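Local coordinates for protein pyridoxamine 5-phosphate-dependent dehydrase (Escherichia coli, PDB 3B8X) that removes the C3'-hydroxyl group from GDP-4-keto-6-deoxy-D-mannose by a combined transamination and deoxygenation, a step in making L-colitose for the bacterial O-antigen, at residues I66-F71 with H209-I214; G218-L223 with K243-G248. The protein carries 1 engineered substitution. All blocks are in the same frame, centred on the assembly; numbering follows the deposited sequence.

Contact 1 of 2, residues I66-F71 with H209-I214; sequences IAALFF and HILLCI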
ATOM      1  N   ILE B  66     -13.174   1.421   0.006  1.00  8.74           N
ATOM      2  CA  ILE B  66     -13.822   1.879  -1.247  1.00 20.03           C
ATOM      3  C   ILE B  66     -13.792   0.820  -2.360  1.00 19.23           C
ATOM      4  O   ILE B  66     -14.766   0.541  -3.053  1.00 11.34           O
ATOM      5  CB  ILE B  66     -13.131   3.186  -1.764  1.00  5.92           C
ATOM      6  CG1 ILE B  66     -13.212   4.249  -0.683  1.00 20.23           C
ATOM      7  CG2 ILE B  66     -13.767   3.668  -3.053  1.00 10.33           C
ATOM      8  CD1 ILE B  66     -14.646   4.443  -0.161  1.00 11.37           C
ATOM      9  N   ALA B  67     -12.629   0.249  -2.587  1.00 10.79           N
ATOM     10  CA  ALA B  67     -12.510  -0.742  -3.641  1.00 11.07           C
ATOM     11  C   ALA B  67     -13.464  -1.916  -3.489  1.00 10.47           C
ATOM     12  O   ALA B  67     -14.073  -2.405  -4.449  1.00 10.82           O
ATOM     13  CB  ALA B  67     -11.103  -1.233  -3.668  1.00  3.68           C
ATOM     14  N   ALA B  68     -13.533  -2.458  -2.286  1.00 10.88           N
ATOM     15  CA  ALA B  68     -14.401  -3.604  -2.098  1.00 13.58           C
ATOM     16  C   ALA B  68     -15.828  -3.400  -2.597  1.00 17.88           C
ATOM     17  O   ALA B  68     -16.445  -4.344  -3.039  1.00 15.30           O
ATOM     18  CB  ALA B  68     -14.412  -3.998  -0.652  1.00  1.00           C
ATOM     19  N   LEU B  69     -16.357  -2.185  -2.476  1.00 18.87           N
ATOM     20  CA  LEU B  69     -17.718  -1.898  -2.883  1.00 15.06           C
ATOM     21  C   LEU B  69     -17.969  -2.049  -4.378  1.00 18.65           C
ATOM     22  O   LEU B  69     -19.104  -2.116  -4.828  1.00 14.49           O
ATOM     23  CB  LEU B  69     -18.138  -0.506  -2.422  1.00  6.29           C
ATOM     24  CG  LEU B  69     -18.104  -0.333  -0.907  1.00 19.42           C
ATOM     25  CD1 LEU B  69     -18.205   1.136  -0.470  1.00 13.83           C
ATOM     26  CD2 LEU B  69     -19.151  -1.204  -0.254  1.00 12.68           C
ATOM     27  N   PHE B  70     -16.895  -2.151  -5.142  1.00 10.95           N
ATOM     28  CA  PHE B  70     -17.014  -2.289  -6.581  1.00  9.10           C
ATOM     29  C   PHE B  70     -17.031  -3.756  -6.948  1.00 18.22           C
ATOM     30  O   PHE B  70     -17.321  -4.124  -8.083  1.00 13.70           O
ATOM     31  CB  PHE B  70     -15.838  -1.591  -7.276  1.00 12.88           C
ATOM     32  CG  PHE B  70     -15.926  -0.090  -7.257  1.00 21.26           C
ATOM     33  CD1 PHE B  70     -15.776   0.612  -6.059  1.00 18.48           C
ATOM     34  CD2 PHE B  70     -16.154   0.625  -8.445  1.00 16.99           C
ATOM     35  CE1 PHE B  70     -15.924   1.984  -6.028  1.00 12.30           C
ATOM     36  CE2 PHE B  70     -16.339   1.998  -8.427  1.00 17.79           C
ATOM     37  CZ  PHE B  70     -16.170   2.697  -7.228  1.00 14.77           C
ATOM     38  N   PHE B  71     -16.676  -4.582  -5.975  1.00  9.58           N
ATOM     39  CA  PHE B  71     -16.415  -6.001  -6.181  1.00  5.19           C
ATOM     40  C   PHE B  71     -17.449  -6.916  -5.598  1.00 15.52           C
ATOM     41  O   PHE B  71     -17.338  -8.131  -5.705  1.00 26.44           O
ATOM     42  CB  PHE B  71     -14.978  -6.390  -5.731  1.00  8.49           C
ATOM     43  CG  PHE B  71     -13.901  -5.551  -6.373  1.00 31.84           C
ATOM     44  CD1 PHE B  71     -12.918  -4.951  -5.618  1.00 13.51           C
ATOM     45  CD2 PHE B  71     -13.900  -5.314  -7.737  1.00 12.03           C
ATOM     46  CE1 PHE B  71     -11.962  -4.161  -6.234  1.00 17.96           C
ATOM     47  CE2 PHE B  71     -12.973  -4.493  -8.348  1.00 19.92           C
ATOM     48  CZ  PHE B  71     -11.996  -3.916  -7.598  1.00 17.51           C
ATOM     49  N   HIS B 209     -14.642 -11.323   2.977  1.00 12.41           N
ATOM     50  CA  HIS B 209     -13.912 -12.114   2.005  1.00 15.12           C
ATOM     51  C   HIS B 209     -13.328 -11.256   0.881  1.00 10.58           C
ATOM     52  O   HIS B 209     -12.189 -11.484   0.467  1.00 17.36           O
ATOM     53  CB  HIS B 209     -14.824 -13.244   1.475  1.00 15.83           C
ATOM     54  CG  HIS B 209     -15.123 -14.276   2.520  1.00 18.03           C
ATOM     55  ND1 HIS B 209     -16.052 -15.288   2.351  1.00 21.56           N
ATOM     56  CD2 HIS B 209     -14.613 -14.433   3.765  1.00 18.44           C
ATOM     57  CE1 HIS B 209     -16.079 -16.033   3.443  1.00 16.93           C
ATOM     58  NE2 HIS B 209     -15.224 -15.529   4.319  1.00 11.74           N
ATOM     59  N   ILE B 210     -14.067 -10.249   0.409  1.00  9.91           N
ATOM     60  CA  ILE B 210     -13.533  -9.421  -0.675  1.00 11.86           C
ATOM     61  C   ILE B 210     -12.278  -8.736  -0.171  1.00  8.62           C
ATOM     62  O   ILE B 210     -11.284  -8.595  -0.886  1.00 12.07           O
ATOM     63  CB  ILE B 210     -14.515  -8.327  -1.134  1.00 22.46           C
ATOM     64  CG1 ILE B 210     -15.659  -8.920  -1.991  1.00 18.17           C
ATOM     65  CG2 ILE B 210     -13.779  -7.318  -1.971  1.00  9.76           C
ATOM     66  CD1 ILE B 210     -16.970  -8.045  -2.099  1.00 12.86           C
ATOM     67  N   LEU B 211     -12.322  -8.330   1.074  1.00  9.54           N
ATOM     68  CA  LEU B 211     -11.171  -7.640   1.661  1.00 14.92           C
ATOM     69  C   LEU B 211      -9.967  -8.580   1.712  1.00 24.06           C
ATOM     70  O   LEU B 211      -8.849  -8.200   1.348  1.00  9.80           O
ATOM     71  CB  LEU B 211     -11.481  -7.086   3.065  1.00  6.25           C
ATOM     72  CG  LEU B 211     -12.492  -5.922   2.996  1.00 13.31           C
ATOM     73  CD1 LEU B 211     -13.134  -5.609   4.344  1.00 11.67           C
ATOM     74  CD2 LEU B 211     -11.840  -4.623   2.430  1.00  8.28           C
ATOM     75  N   LEU B 212     -10.199  -9.814   2.152  1.00 10.91           N
ATOM     76  CA  LEU B 212      -9.119 -10.799   2.263  1.00 15.50           C
ATOM     77  C   LEU B 212      -8.450 -11.081   0.931  1.00 23.72           C
ATOM     78  O   LEU B 212      -7.240 -11.358   0.870  1.00 13.89           O
ATOM     79  CB  LEU B 212      -9.638 -12.106   2.825  1.00  6.59           C
ATOM     80  CG  LEU B 212     -10.114 -12.041   4.285  1.00  2.56           C
ATOM     81  CD1 LEU B 212     -10.764 -13.371   4.592  1.00 13.55           C
ATOM     82  CD2 LEU B 212      -8.951 -11.776   5.217  1.00  9.23           C
ATOM     83  N   CYS B 213      -9.242 -11.028  -0.134  1.00  9.92           N
ATOM     84  CA  CYS B 213      -8.711 -11.246  -1.480  1.00  8.37           C
ATOM     85  C   CYS B 213      -7.903 -10.056  -2.013  1.00  3.21           C
ATOM     86  O   CYS B 213      -6.798 -10.216  -2.525  1.00 10.53           O
ATOM     87  CB  CYS B 213      -9.900 -11.511  -2.416  1.00  7.30           C
ATOM     88  SG  CYS B 213      -9.497 -11.697  -4.192  1.00 11.47           S
ATOM     89  N   ILE B 214      -8.476  -8.850  -1.915  1.00 13.35           N
ATOM     90  CA  ILE B 214      -7.804  -7.679  -2.460  1.00  6.72           C
ATOM     91  C   ILE B 214      -6.627  -7.146  -1.641  1.00 14.01           C
ATOM     92  O   ILE B 214      -5.819  -6.325  -2.144  1.00  6.23           O
ATOM     93  CB  ILE B 214      -8.775  -6.608  -2.878  1.00  8.08           C
ATOM     94  CG1 ILE B 214      -9.581  -6.131  -1.658  1.00  1.00           C
ATOM     95  CG2 ILE B 214      -9.593  -7.087  -4.053  1.00  9.88           C
ATOM     96  CD1 ILE B 214     -10.422  -4.884  -1.999  1.00  5.24           C
TER

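Contact 2 of 2, residues G218-L223 with K243-G248; sequences GWTRNL and KFVLPG. With G4M ([(2R,3S,4R,5R)-5-(2-amino-6-oxo-1,6-dihydro-9H-purin-9-yl)-3,4-dihydroxytetrahydrofuran-2-yl]methyl (2R,3S,4S,5S,6R)-3,4-dihydroxy-5-[({3-hydroxy-2-methyl-5-[(phosphonooxy)methyl]pyridin-4-yl}methyl)amino]-6-methyltetrahydro-2H-pyran-2-yl dihydrogen diphosphate), chain G.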
ATOM      1  N   GLY B 218      -5.047 -10.240  -4.967  1.00 15.40           N
ATOM      2  CA  GLY B 218      -6.279 -10.618  -5.634  1.00  8.97           C
ATOM      3  C   GLY B 218      -6.363 -12.127  -5.812  1.00 16.13           C
ATOM      4  O   GLY B 218      -7.103 -12.632  -6.632  1.00  7.25           O
ATOM      5  N   TRP B 219      -5.580 -12.858  -5.033  1.00 16.12           N
ATOM      6  CA  TRP B 219      -5.552 -14.300  -5.136  1.00 14.05           C
ATOM      7  C   TRP B 219      -6.481 -14.962  -4.117  1.00 38.84           C
ATOM      8  O   TRP B 219      -7.163 -14.298  -3.328  1.00 17.49           O
ATOM      9  CB  TRP B 219      -4.105 -14.806  -5.028  1.00  4.77           C
ATOM     10  CG  TRP B 219      -3.453 -14.633  -3.614  1.00  7.47           C
ATOM     11  CD1 TRP B 219      -4.056 -14.349  -2.408  1.00  8.24           C
ATOM     12  CD2 TRP B 219      -2.052 -14.726  -3.341  1.00 10.69           C
ATOM     13  NE1 TRP B 219      -3.105 -14.345  -1.395  1.00 11.83           N
ATOM     14  CE2 TRP B 219      -1.885 -14.608  -1.945  1.00 17.02           C
ATOM     15  CE3 TRP B 219      -0.943 -15.060  -4.133  1.00  9.67           C
ATOM     16  CZ2 TRP B 219      -0.637 -14.708  -1.343  1.00 16.71           C
ATOM     17  CZ3 TRP B 219       0.283 -15.222  -3.519  1.00  8.02           C
ATOM     18  CH2 TRP B 219       0.427 -15.005  -2.151  1.00 10.83           C
ATOM     19  N   THR B 220      -6.562 -16.280  -4.157  1.00 19.13           N
ATOM     20  CA  THR B 220      -7.500 -16.938  -3.280  1.00 10.66           C
ATOM     21  C   THR B 220      -6.864 -17.557  -2.053  1.00 14.80           C
ATOM     22  O   THR B 220      -7.525 -18.216  -1.283  1.00 17.51           O
ATOM     23  CB  THR B 220      -8.179 -18.062  -4.033  1.00 15.74           C
ATOM     24  OG1 THR B 220      -7.173 -19.003  -4.433  1.00 22.03           O
ATOM     25  CG2 THR B 220      -8.887 -17.489  -5.280  1.00 11.85           C
ATOM     26  N   ARG B 221      -5.575 -17.342  -1.865  1.00 19.50           N
ATOM     27  CA  ARG B 221      -4.904 -18.009  -0.779  1.00 10.85           C
ATOM     28  C   ARG B 221      -5.479 -17.829   0.608  1.00 17.14           C
ATOM     29  O   ARG B 221      -5.345 -18.703   1.455  1.00 14.51           O
ATOM     30  CB  ARG B 221      -3.453 -17.571  -0.729  1.00 29.34           C
ATOM     31  CG  ARG B 221      -2.671 -18.162  -1.849  1.00 17.29           C
ATOM     32  CD  ARG B 221      -1.230 -18.384  -1.447  1.00 17.49           C
ATOM     33  NE  ARG B 221      -0.434 -18.611  -2.647  1.00 26.07           N
ATOM     34  CZ  ARG B 221       0.885 -18.500  -2.682  1.00 28.68           C
ATOM     35  NH1 ARG B 221       1.560 -18.219  -1.579  1.00 44.51           N
ATOM     36  NH2 ARG B 221       1.518 -18.714  -3.816  1.00 26.85           N
ATOM     37  N   ASN B 222      -5.970 -16.637   0.894  1.00  6.97           N
ATOM     38  CA  ASN B 222      -6.381 -16.326   2.248  1.00  7.84           C
ATOM     39  C   ASN B 222      -7.850 -16.477   2.389  1.00 17.62           C
ATOM     40  O   ASN B 222      -8.385 -16.137   3.428  1.00 18.57           O
ATOM     41  CB  ASN B 222      -5.953 -14.910   2.661  1.00  9.94           C
ATOM     42  CG  ASN B 222      -4.472 -14.725   2.591  1.00 34.88           C
ATOM     43  OD1 ASN B 222      -3.948 -13.834   1.911  1.00 15.78           O
ATOM     44  ND2 ASN B 222      -3.771 -15.576   3.316  1.00 19.79           N
ATOM     45  N   LEU B 223      -8.480 -16.975   1.333  1.00  9.53           N
ATOM     46  CA  LEU B 223      -9.905 -17.233   1.345  1.00  3.96           C
ATOM     47  C   LEU B 223     -10.122 -18.675   1.856  1.00 18.78           C
ATOM     48  O   LEU B 223      -9.306 -19.580   1.621  1.00 15.93           O
ATOM     49  CB  LEU B 223     -10.427 -17.161  -0.076  1.00 12.04           C
ATOM     50  CG  LEU B 223     -10.426 -15.778  -0.711  1.00 19.76           C
ATOM     51  CD1 LEU B 223     -10.946 -15.907  -2.138  1.00 11.54           C
ATOM     52  CD2 LEU B 223     -11.339 -14.880   0.102  1.00 22.80           C
ATOM     53  N   LYS B 243      -4.131 -18.280  -8.334  1.00 20.11           N
ATOM     54  CA  LYS B 243      -5.395 -18.084  -9.016  1.00 24.45           C
ATOM     55  C   LYS B 243      -5.734 -16.596  -8.680  1.00 13.65           C
ATOM     56  O   LYS B 243      -5.858 -16.225  -7.501  1.00 17.24           O
ATOM     57  CB  LYS B 243      -6.367 -19.052  -8.332  1.00 27.48           C
ATOM     58  CG  LYS B 243      -7.796 -19.045  -8.839  1.00 23.20           C
ATOM     59  CD  LYS B 243      -8.253 -20.508  -9.031  1.00 29.86           C
ATOM     60  CE  LYS B 243      -9.730 -20.764  -8.769  1.00 99.89           C
ATOM     61  NZ  LYS B 243      -9.990 -22.247  -8.799  1.00 20.86           N
ATOM     62  N   PHE B 244      -5.904 -15.755  -9.698  1.00 16.45           N
ATOM     63  CA  PHE B 244      -6.155 -14.325  -9.504  1.00 10.15           C
ATOM     64  C   PHE B 244      -7.576 -13.938  -9.901  1.00 15.58           C
ATOM     65  O   PHE B 244      -7.947 -14.080 -11.061  1.00 15.25           O
ATOM     66  CB  PHE B 244      -5.120 -13.580 -10.340  1.00  8.09           C
ATOM     67  CG  PHE B 244      -3.731 -13.751  -9.827  1.00  7.18           C
ATOM     68  CD1 PHE B 244      -2.739 -14.328 -10.612  1.00 15.63           C
ATOM     69  CD2 PHE B 244      -3.419 -13.367  -8.531  1.00 11.93           C
ATOM     70  CE1 PHE B 244      -1.419 -14.448 -10.158  1.00 11.49           C
ATOM     71  CE2 PHE B 244      -2.088 -13.513  -8.050  1.00 10.48           C
ATOM     72  CZ  PHE B 244      -1.095 -14.058  -8.874  1.00  9.45           C
ATOM     73  N   VAL B 245      -8.352 -13.415  -8.953  1.00 11.03           N
ATOM     74  CA  VAL B 245      -9.793 -13.157  -9.149  1.00 16.18           C
ATOM     75  C   VAL B 245     -10.448 -11.798  -8.978  1.00 20.77           C
ATOM     76  O   VAL B 245     -11.591 -11.613  -9.418  1.00 13.28           O
ATOM     77  CB  VAL B 245     -10.634 -14.209  -8.357  1.00 15.27           C
ATOM     78  CG1 VAL B 245     -10.164 -15.615  -8.747  1.00 16.15           C
ATOM     79  CG2 VAL B 245     -10.453 -14.052  -6.819  1.00 15.27           C
ATOM     80  N   LEU B 246      -9.783 -10.867  -8.299  1.00  9.52           N
ATOM     81  CA  LEU B 246     -10.284  -9.499  -8.144  1.00  9.96           C
ATOM     82  C   LEU B 246      -9.062  -8.589  -8.360  1.00  7.30           C
ATOM     83  O   LEU B 246      -7.941  -8.984  -7.983  1.00 10.50           O
ATOM     84  CB  LEU B 246     -10.844  -9.293  -6.729  1.00  4.02           C
ATOM     85  CG  LEU B 246     -12.227  -9.914  -6.577  1.00  6.45           C
ATOM     86  CD1 LEU B 246     -12.658  -9.676  -5.177  1.00  6.88           C
ATOM     87  CD2 LEU B 246     -13.263  -9.349  -7.565  1.00  6.33           C
ATOM     88  N   PRO B 247      -9.254  -7.415  -8.970  1.00  6.31           N
ATOM     89  CA  PRO B 247      -8.147  -6.464  -9.156  1.00 13.98           C
ATOM     90  C   PRO B 247      -7.797  -5.844  -7.792  1.00 16.38           C
ATOM     91  O   PRO B 247      -8.369  -4.844  -7.391  1.00 17.22           O
ATOM     92  CB  PRO B 247      -8.709  -5.410 -10.145  1.00 11.39           C
ATOM     93  CG  PRO B 247     -10.165  -5.814 -10.432  1.00 10.10           C
ATOM     94  CD  PRO B 247     -10.556  -6.866  -9.401  1.00  8.38           C
ATOM     95  N   GLY B 248      -6.830  -6.430  -7.091  1.00 14.65           N
ATOM     96  CA  GLY B 248      -6.438  -5.941  -5.768  1.00  3.41           C
ATOM     97  C   GLY B 248      -5.022  -5.319  -5.651  1.00  9.90           C
ATOM     98  O   GLY B 248      -4.430  -4.789  -6.626  1.00  6.50           O
TER
HETATM   99  OP3 G4M G 500       5.293  -9.739  -3.857  1.00  7.98           O
HETATM  100  PL  G4M G 500       5.571  -8.182  -4.109  1.00  6.08           P
HETATM  101  OP1 G4M G 500       4.307  -7.309  -3.766  1.00  4.87           O
HETATM  102  OP2 G4M G 500       6.849  -7.644  -3.301  1.00  6.52           O
HETATM  103  OP4 G4M G 500       6.002  -7.933  -5.637  1.00  7.96           O
HETATM  104  C5B G4M G 500       4.911  -8.117  -6.518  1.00  6.20           C
HETATM  105  C5L G4M G 500       5.416  -8.603  -7.879  1.00 10.16           C
HETATM  106  C6L G4M G 500       5.328  -7.780  -8.996  1.00  6.57           C
HETATM  107  N1L G4M G 500       5.734  -8.164 -10.217  1.00 13.42           N
HETATM  108  C2L G4M G 500       6.133  -9.399 -10.448  1.00 17.00           C
HETATM  109  C2A G4M G 500       6.477  -9.771 -11.887  1.00 12.84           C
HETATM  110  C3L G4M G 500       6.238 -10.320  -9.380  1.00  8.70           C
HETATM  111  O3L G4M G 500       6.633 -11.598  -9.601  1.00  9.35           O
HETATM  112  C4L G4M G 500       5.875  -9.913  -8.065  1.00 10.13           C
HETATM  113  C4A G4M G 500       5.901 -10.816  -6.993  1.00  7.62           C
HETATM  114  N4A G4M G 500       6.314 -12.062  -7.196  1.00 21.18           N
HETATM  115  C4G G4M G 500       6.498 -12.929  -6.132  1.00 47.59           C
HETATM  116  C5G G4M G 500       6.050 -14.351  -6.483  1.00 17.44           C
HETATM  117  C6G G4M G 500       6.775 -14.798  -7.753  1.00 11.43           C
HETATM  118  O5G G4M G 500       6.443 -15.207  -5.409  1.00 24.40           O
HETATM  119  C3G G4M G 500       5.781 -12.457  -4.857  1.00 23.60           C
HETATM  120  O3G G4M G 500       6.772 -12.081  -3.884  1.00 46.86           O
HETATM  121  C2G G4M G 500       4.860 -13.583  -4.323  1.00 37.96           C
HETATM  122  O2G G4M G 500       4.334 -13.232  -3.026  1.00 28.36           O
HETATM  123  C1G G4M G 500       5.578 -14.962  -4.280  1.00 42.69           C
HETATM  124  O1G G4M G 500       4.606 -16.022  -4.237  1.00 30.22           O
HETATM  125  P2  G4M G 500       5.231 -16.998  -3.143  1.00 31.27           P
HETATM  126  O3P G4M G 500       6.736 -17.439  -3.516  1.00 41.50           O
HETATM  127  O4P G4M G 500       4.318 -18.312  -3.143  1.00 64.45           O
HETATM  128  OPP G4M G 500       5.222 -16.216  -1.726  1.00 52.36           O
HETATM  129  P   G4M G 500       5.041 -17.283  -0.518  1.00 32.93           P
HETATM  130  O1P G4M G 500       4.361 -18.679  -0.956  1.00 30.67           O
HETATM  131  O2P G4M G 500       4.071 -16.579   0.558  1.00 56.02           O
HETATM  132  O5' G4M G 500       6.464 -17.551   0.230  1.00 33.02           O
HETATM  133  C5' G4M G 500       7.357 -18.295  -0.597  1.00 10.73           C
HETATM  134  C4' G4M G 500       8.051 -19.386   0.231  1.00 32.72           C
HETATM  135  O4' G4M G 500       8.871 -18.814   1.292  1.00 41.60           O
HETATM  136  C3' G4M G 500       6.993 -20.298   0.924  1.00 99.89           C
HETATM  137  O3' G4M G 500       7.436 -21.656   0.995  1.00 47.00           O
HETATM  138  C2' G4M G 500       6.848 -19.657   2.322  1.00 27.64           C
HETATM  139  O2' G4M G 500       6.577 -20.658   3.316  1.00 61.82           O
HETATM  140  C1' G4M G 500       8.252 -19.085   2.566  1.00 34.16           C
HETATM  141  N9  G4M G 500       8.172 -17.872   3.377  1.00 45.95           N
HETATM  142  C8  G4M G 500       7.540 -16.712   3.030  1.00 48.03           C
HETATM  143  N7  G4M G 500       7.694 -15.855   4.007  1.00 94.45           N
HETATM  144  C4  G4M G 500       8.729 -17.728   4.602  1.00 99.89           C
HETATM  145  C5  G4M G 500       8.428 -16.425   5.007  1.00 54.93           C
HETATM  146  C6  G4M G 500       8.918 -15.992   6.262  1.00 18.80           C
HETATM  147  O6  G4M G 500       8.723 -14.864   6.662  1.00 25.03           O
HETATM  148  N3  G4M G 500       9.441 -18.524   5.387  1.00 15.12           N
HETATM  149  C2  G4M G 500       9.880 -18.112   6.551  1.00 99.89           C
HETATM  150  N1  G4M G 500       9.636 -16.855   7.002  1.00 12.46           N
HETATM  151  N2  G4M G 500      10.621 -18.962   7.326  1.00 21.54           N
HETATM  152  O   HOH W   1      -4.132 -17.938  -4.963  1.00 17.80           O

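Contact 1 of 2, residues I66-F71 with H209-I214
Ala67, which meets Ile214 through its methyl group, accepts a backbone hydrogen bond at its O from Phe70 N over 2.9 Å. A second bond, from Phe71 N to Ala68 O at 3.0 Å, closes a type I beta turn from Ala68 to Phe71. The side chains that meet across the contact are all apolar. The backbones come nearest at Ala68 and Ile210, whose CA atoms lie 6.1 Å apart, consistent with the small alanine side chain at that point. Ala68 CB is the tightest apolar point, 3.6 Å from Ile210 CG2, and it is met as well by the CD2 branch of Leu211 and by Ile214 CD1, three neighbours spaced along one turn of helix 205-214. Ile210 uses both its branches. With chi1 at -75°, CG2 is anti to the backbone N and faces Ala68, whereas the CG1 arm carries CD1 to within 3.6 Å of Phe71 O, a methyl group resting against the turn's last carbonyl. Ile214 holds CG1 between its backbone N and carbonyl carbon (chi1 61°), and the extended arm beyond delivers CD1 to Ala67 CB at 4.1 Å. Its other branch, CG2, approaches the Phe71 ring obliquely, 4.3 Å from CD1, and Ile210 CG2 lies at the edge of that ring. The ring also meets Tyr349 of the second subunit edge-to-face, which brings this packing to the dimer interface. Leu211 touches Val53 of strand 51-55 and Ile66 touches Leu159 of strand 157-161, placing both helices against the mixed sheet. The arrangement is plain helix-to-helix packing in the alpha/beta core of a DegT/DnrJ/EryC1 aminotransferase, joining the last part of helix 58-68 and the Ala68 to Phe71 turn to helix 205-214.

Contact 2 of 2, residues G218-L223 with K243-G248
Backbone hydrogen bonding between the two loops rests chiefly on Gly218 O, which receives Val245 N at 2.7 Å with a nearly straight N-H...O angle of 173°. Thr220 N reaches Lys243 O only weakly, at 3.4 Å; the same N-H also donates to a water, which accepts a weak bond from Lys243 N and so links the two loops. CA-H...O contacts supplement these bonds: Trp219 CA lies 3.1 Å from Lys243 O, and Gly218 CA is 3.3 Å from Leu246 O, an approach that the lack of a side chain permits. Apolar contacts are made by two pairs. Phe244 CD2 packs on Trp219 CB at 3.8 Å, and the phenyl ring meets Trp90 of the second subunit edge-to-face. Thr220 CG2 lies 4.1 Å from Val245 CG2, while its OG1 bonds to Glu240; Lys243 NZ turns away to salt bridges with Glu239 and Glu240. Stacking is the third kind of interaction. Trp219 CG sits between the backbone N and the carbonyl carbon (chi1 69°), which swings the indole away from 243-248 and against the Arg221 chain: Arg221 CG stands 3.6 Å from the ring plane, and Trp219 CZ3 lies over the guanidinium face. A weak bond from Trp219 NE1 to Asn222 OD1 limits the turn of the indole, while Ser241 O, bonded to Arg221 NE, and the stacking orient the guanidinium. Ionic hydrogen bonding completes the account: Arg221 NH1 donates to O1P of the bound G4M at 2.9 Å and 150°, and also to O4P of the adjoining phosphate. Loop 218-223 thus supplies Arg221 to the diphosphate part of the substrate pocket, and 243-248 packs behind it, at the dimer interface of this pyridoxal phosphate enzyme.

Overall arrangement
Contact 1 and contact 2 lie with centres about 10 Å apart and touch along helix 205-214 and, separately, where Phe71 meets Pro247. Cys213 SG lies 3.5 Å from Gly218 O, the carbonyl at the heart of contact 2, and Phe71 CE2 meets Pro247 CD at 3.5 Å. On the helix's earlier turn, His209 O is likewise 3.5 Å from Leu223 CD2. Contact 1 is set back from the pocket, with the side chain of Ile214 about 13 Å from G4M, whereas contact 2 reaches the ligand directly through Arg221. Tyr349 of the second subunit packs on Phe71, Leu246 and Pro247, thereby spanning both.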